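PDB 3PM6: putative fructose-bisphosphate aldolase from Coccidioides immitis, which belongs to the class II aldolase family of TIM-barrel proteins and carries a bound zinc ion. Local coordinates for residues A253-K265 with L274-V286. Numbering follows the deposited sequence.
Sequences AVNNEYVKVMREK and LHEEVTNAMQAAV
L274 opens the pairing by setting its branched CG 3.8 Å from the SD of M262, while its CD1 lies against the carbonyl O of K265, at the end of that helix. On the more polar flank, E277 extends its carboxylate toward K265; the NZ to OE1 salt bridge is weak at 3.4 Å, and a water bridges the same two atoms. V278 suits the middle, where the CA atoms of Y258 and V278 come within 4.8 Å: its CG1, anti to the carbonyl carbon (chi1 -65°), reaches V261 CB at 3.6 Å, and CB lies against Y258 CD2. Y258 and M262 also pack on M262 and Y258 of the second subunit. Small A281 lets E257 and V261 close over it, and a water links its carbonyl O to E257 OE1. M282 is a knob into the hole formed by V254, N255, E257 and Y258; the chain bends at chi3 (-90°), bringing CE to the edge of the Y258 ring, 3.7 Å from CD2. The methyl of A285 is small enough to lie against the carbonyl O of A253 and beside V254, whose CG2 meets V286 CG2 at 3.7 Å. Axes 8.0 Å apart at 152° make this an antiparallel helical hairpin following the last strand of the TIM barrel.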
# COMPACT_ATOMS: atom_id res chain seq x y z
N ALA A 253 10.15 -11.89 12.05
CA ALA A 253 10.68 -12.95 11.21
C ALA A 253 10.60 -12.52 9.75
O ALA A 253 11.50 -12.85 8.93
CB ALA A 253 9.90 -14.28 11.43
N VAL A 254 9.55 -11.77 9.44
CA VAL A 254 9.30 -11.33 8.08
C VAL A 254 9.85 -9.93 7.84
O VAL A 254 10.67 -9.74 6.95
CB VAL A 254 7.79 -11.45 7.68
CG1 VAL A 254 7.51 -10.77 6.32
CG2 VAL A 254 7.40 -12.95 7.66
N ASN A 255 9.46 -8.97 8.68
CA ASN A 255 9.86 -7.58 8.48
C ASN A 255 11.29 -7.22 8.74
O ASN A 255 11.71 -6.16 8.32
CB ASN A 255 8.93 -6.64 9.21
CG ASN A 255 7.55 -6.73 8.69
OD1 ASN A 255 7.32 -6.43 7.52
ND2 ASN A 255 6.63 -7.27 9.49
N ASN A 256 12.04 -8.09 9.42
CA ASN A 256 13.47 -7.87 9.54
C ASN A 256 14.14 -7.98 8.17
O ASN A 256 15.14 -7.34 7.96
CB ASN A 256 14.12 -8.83 10.53
CG ASN A 256 13.97 -8.37 12.00
OD1 ASN A 256 13.54 -7.24 12.29
ND2 ASN A 256 14.30 -9.27 12.92
N GLU A 257 13.57 -8.78 7.27
CA GLU A 257 14.11 -8.92 5.90
C GLU A 257 14.01 -7.61 5.13
O GLU A 257 14.90 -7.29 4.33
CB GLU A 257 13.38 -10.02 5.12
CG GLU A 257 13.57 -11.42 5.69
CD GLU A 257 15.04 -11.83 5.78
OE1 GLU A 257 15.64 -12.18 4.77
OE2 GLU A 257 15.61 -11.82 6.88
N TYR A 258 12.95 -6.85 5.37
CA TYR A 258 12.81 -5.53 4.74
C TYR A 258 13.91 -4.62 5.24
O TYR A 258 14.54 -3.91 4.45
CB TYR A 258 11.45 -4.95 5.07
CG TYR A 258 11.19 -3.51 4.70
CD1 TYR A 258 11.63 -2.45 5.51
CD2 TYR A 258 10.44 -3.19 3.56
CE1 TYR A 258 11.36 -1.11 5.17
CE2 TYR A 258 10.14 -1.87 3.22
CZ TYR A 258 10.60 -0.83 4.02
OH TYR A 258 10.31 0.46 3.65
N VAL A 259 14.12 -4.63 6.56
CA VAL A 259 15.11 -3.81 7.20
C VAL A 259 16.53 -4.16 6.70
O VAL A 259 17.30 -3.26 6.35
CB VAL A 259 15.01 -3.91 8.74
CG1 VAL A 259 16.21 -3.24 9.40
CG2 VAL A 259 13.73 -3.23 9.22
N LYS A 260 16.84 -5.45 6.64
CA LYS A 260 18.18 -5.87 6.18
C LYS A 260 18.45 -5.44 4.75
O LYS A 260 19.52 -4.94 4.47
CB LYS A 260 18.42 -7.38 6.34
N VAL A 261 17.47 -5.61 3.85
CA VAL A 261 17.67 -5.23 2.46
C VAL A 261 17.84 -3.70 2.34
O VAL A 261 18.74 -3.23 1.64
CB VAL A 261 16.56 -5.76 1.52
CG1 VAL A 261 16.73 -5.20 0.12
CG2 VAL A 261 16.59 -7.26 1.46
N MET A 262 16.98 -2.94 3.02
CA MET A 262 17.09 -1.47 3.00
C MET A 262 18.41 -1.01 3.61
O MET A 262 19.08 -0.13 3.07
CB MET A 262 15.91 -0.81 3.76
CG MET A 262 14.57 -0.88 3.05
SD MET A 262 14.56 0.07 1.52
CE MET A 262 12.92 -0.25 0.87
N ARG A 263 18.80 -1.61 4.73
CA ARG A 263 20.03 -1.22 5.45
C ARG A 263 21.23 -1.35 4.51
O ARG A 263 22.05 -0.44 4.41
CB ARG A 263 20.20 -2.04 6.74
CG ARG A 263 21.64 -2.16 7.28
CD ARG A 263 21.75 -2.78 8.71
NE ARG A 263 21.41 -4.21 8.76
CZ ARG A 263 20.49 -4.74 9.58
NH1 ARG A 263 19.84 -3.95 10.44
NH2 ARG A 263 20.24 -6.05 9.54
N GLU A 264 21.29 -2.48 3.81
CA GLU A 264 22.44 -2.80 2.95
C GLU A 264 22.41 -2.14 1.55
O GLU A 264 23.46 -1.84 0.99
CB GLU A 264 22.56 -4.32 2.81
N LYS A 265 21.22 -1.93 0.99
CA LYS A 265 21.10 -1.62 -0.43
C LYS A 265 20.49 -0.25 -0.80
O LYS A 265 20.53 0.12 -1.98
CB LYS A 265 20.37 -2.76 -1.19
CG LYS A 265 20.99 -4.11 -0.97
CD LYS A 265 21.20 -4.85 -2.27
CE LYS A 265 22.11 -6.09 -2.13
NZ LYS A 265 21.35 -7.34 -1.73
N LEU A 274 14.93 -1.89 -5.34
CA LEU A 274 14.80 -1.86 -3.88
C LEU A 274 13.47 -2.50 -3.46
O LEU A 274 13.46 -3.39 -2.61
CB LEU A 274 14.89 -0.43 -3.40
CG LEU A 274 15.65 -0.12 -2.13
CD1 LEU A 274 17.02 -0.79 -2.15
CD2 LEU A 274 15.78 1.39 -2.01
N HIS A 275 12.37 -2.10 -4.10
CA HIS A 275 11.04 -2.60 -3.74
C HIS A 275 10.94 -4.08 -4.05
O HIS A 275 10.33 -4.82 -3.30
CB HIS A 275 9.94 -1.83 -4.47
CG HIS A 275 9.71 -0.46 -3.92
ND1 HIS A 275 9.40 -0.24 -2.59
CD2 HIS A 275 9.72 0.75 -4.51
CE1 HIS A 275 9.26 1.06 -2.39
NE2 HIS A 275 9.46 1.69 -3.53
N GLU A 276 11.52 -4.48 -5.18
CA GLU A 276 11.53 -5.87 -5.60
C GLU A 276 12.27 -6.75 -4.61
O GLU A 276 11.77 -7.82 -4.24
CB GLU A 276 12.12 -6.01 -7.01
CG GLU A 276 11.18 -5.48 -8.14
CD GLU A 276 11.86 -5.36 -9.53
OE1 GLU A 276 12.99 -5.89 -9.74
OE2 GLU A 276 11.25 -4.73 -10.41
N GLU A 277 13.44 -6.28 -4.18
CA GLU A 277 14.29 -7.08 -3.29
C GLU A 277 13.70 -7.27 -1.88
O GLU A 277 13.71 -8.41 -1.36
CB GLU A 277 15.75 -6.55 -3.28
CG GLU A 277 16.46 -6.77 -4.64
CD GLU A 277 17.99 -6.63 -4.57
OE1 GLU A 277 18.55 -6.71 -3.46
OE2 GLU A 277 18.63 -6.45 -5.63
N VAL A 278 13.13 -6.21 -1.28
CA VAL A 278 12.48 -6.36 0.01
C VAL A 278 11.28 -7.30 -0.06
O VAL A 278 11.04 -8.08 0.86
CB VAL A 278 12.09 -5.01 0.69
CG1 VAL A 278 13.36 -4.22 1.05
CG2 VAL A 278 11.14 -4.17 -0.17
N THR A 279 10.55 -7.27 -1.17
CA THR A 279 9.38 -8.12 -1.31
C THR A 279 9.79 -9.60 -1.46
O THR A 279 9.21 -10.47 -0.80
CB THR A 279 8.54 -7.68 -2.51
OG1 THR A 279 8.31 -6.27 -2.40
CG2 THR A 279 7.22 -8.41 -2.53
N ASN A 280 10.80 -9.85 -2.30
CA ASN A 280 11.35 -11.19 -2.45
C ASN A 280 11.85 -11.77 -1.15
O ASN A 280 11.53 -12.89 -0.83
CB ASN A 280 12.48 -11.23 -3.48
CG ASN A 280 12.02 -10.83 -4.87
OD1 ASN A 280 10.82 -10.87 -5.15
ND2 ASN A 280 12.95 -10.41 -5.72
N ALA A 281 12.66 -11.00 -0.42
CA ALA A 281 13.20 -11.42 0.85
C ALA A 281 12.09 -11.70 1.90
O ALA A 281 12.14 -12.72 2.64
CB ALA A 281 14.18 -10.39 1.35
N MET A 282 11.08 -10.83 1.95
CA MET A 282 9.95 -11.03 2.85
C MET A 282 9.14 -12.23 2.39
O MET A 282 8.68 -13.00 3.23
CB MET A 282 9.06 -9.79 2.93
CG MET A 282 9.67 -8.61 3.71
SD MET A 282 8.44 -7.33 4.08
CE MET A 282 8.65 -6.35 2.64
N GLN A 283 9.00 -12.41 1.07
CA GLN A 283 8.27 -13.57 0.52
C GLN A 283 8.91 -14.88 0.95
O GLN A 283 8.20 -15.84 1.32
CB GLN A 283 8.17 -13.52 -1.01
CG GLN A 283 7.22 -14.59 -1.61
CD GLN A 283 7.24 -14.63 -3.14
OE1 GLN A 283 7.49 -13.61 -3.78
NE2 GLN A 283 6.98 -15.83 -3.72
N ALA A 284 10.25 -14.91 0.92
CA ALA A 284 10.98 -16.13 1.28
C ALA A 284 10.76 -16.46 2.77
O ALA A 284 10.51 -17.62 3.14
CB ALA A 284 12.50 -16.00 0.92
N ALA A 285 10.81 -15.43 3.62
CA ALA A 285 10.54 -15.60 5.06
C ALA A 285 9.11 -16.12 5.33
O ALA A 285 8.90 -17.00 6.17
CB ALA A 285 10.83 -14.30 5.84
N VAL A 286 8.14 -15.60 4.58
CA VAL A 286 6.75 -16.08 4.72
C VAL A 286 6.66 -17.54 4.33
O VAL A 286 6.12 -18.35 5.10
CB VAL A 286 5.74 -15.20 3.92
CG1 VAL A 286 4.34 -15.77 3.92
CG2 VAL A 286 5.68 -13.83 4.51
O HOH W 1 14.54 -13.73 3.19
O HOH W 2 18.99 -8.51 -1.54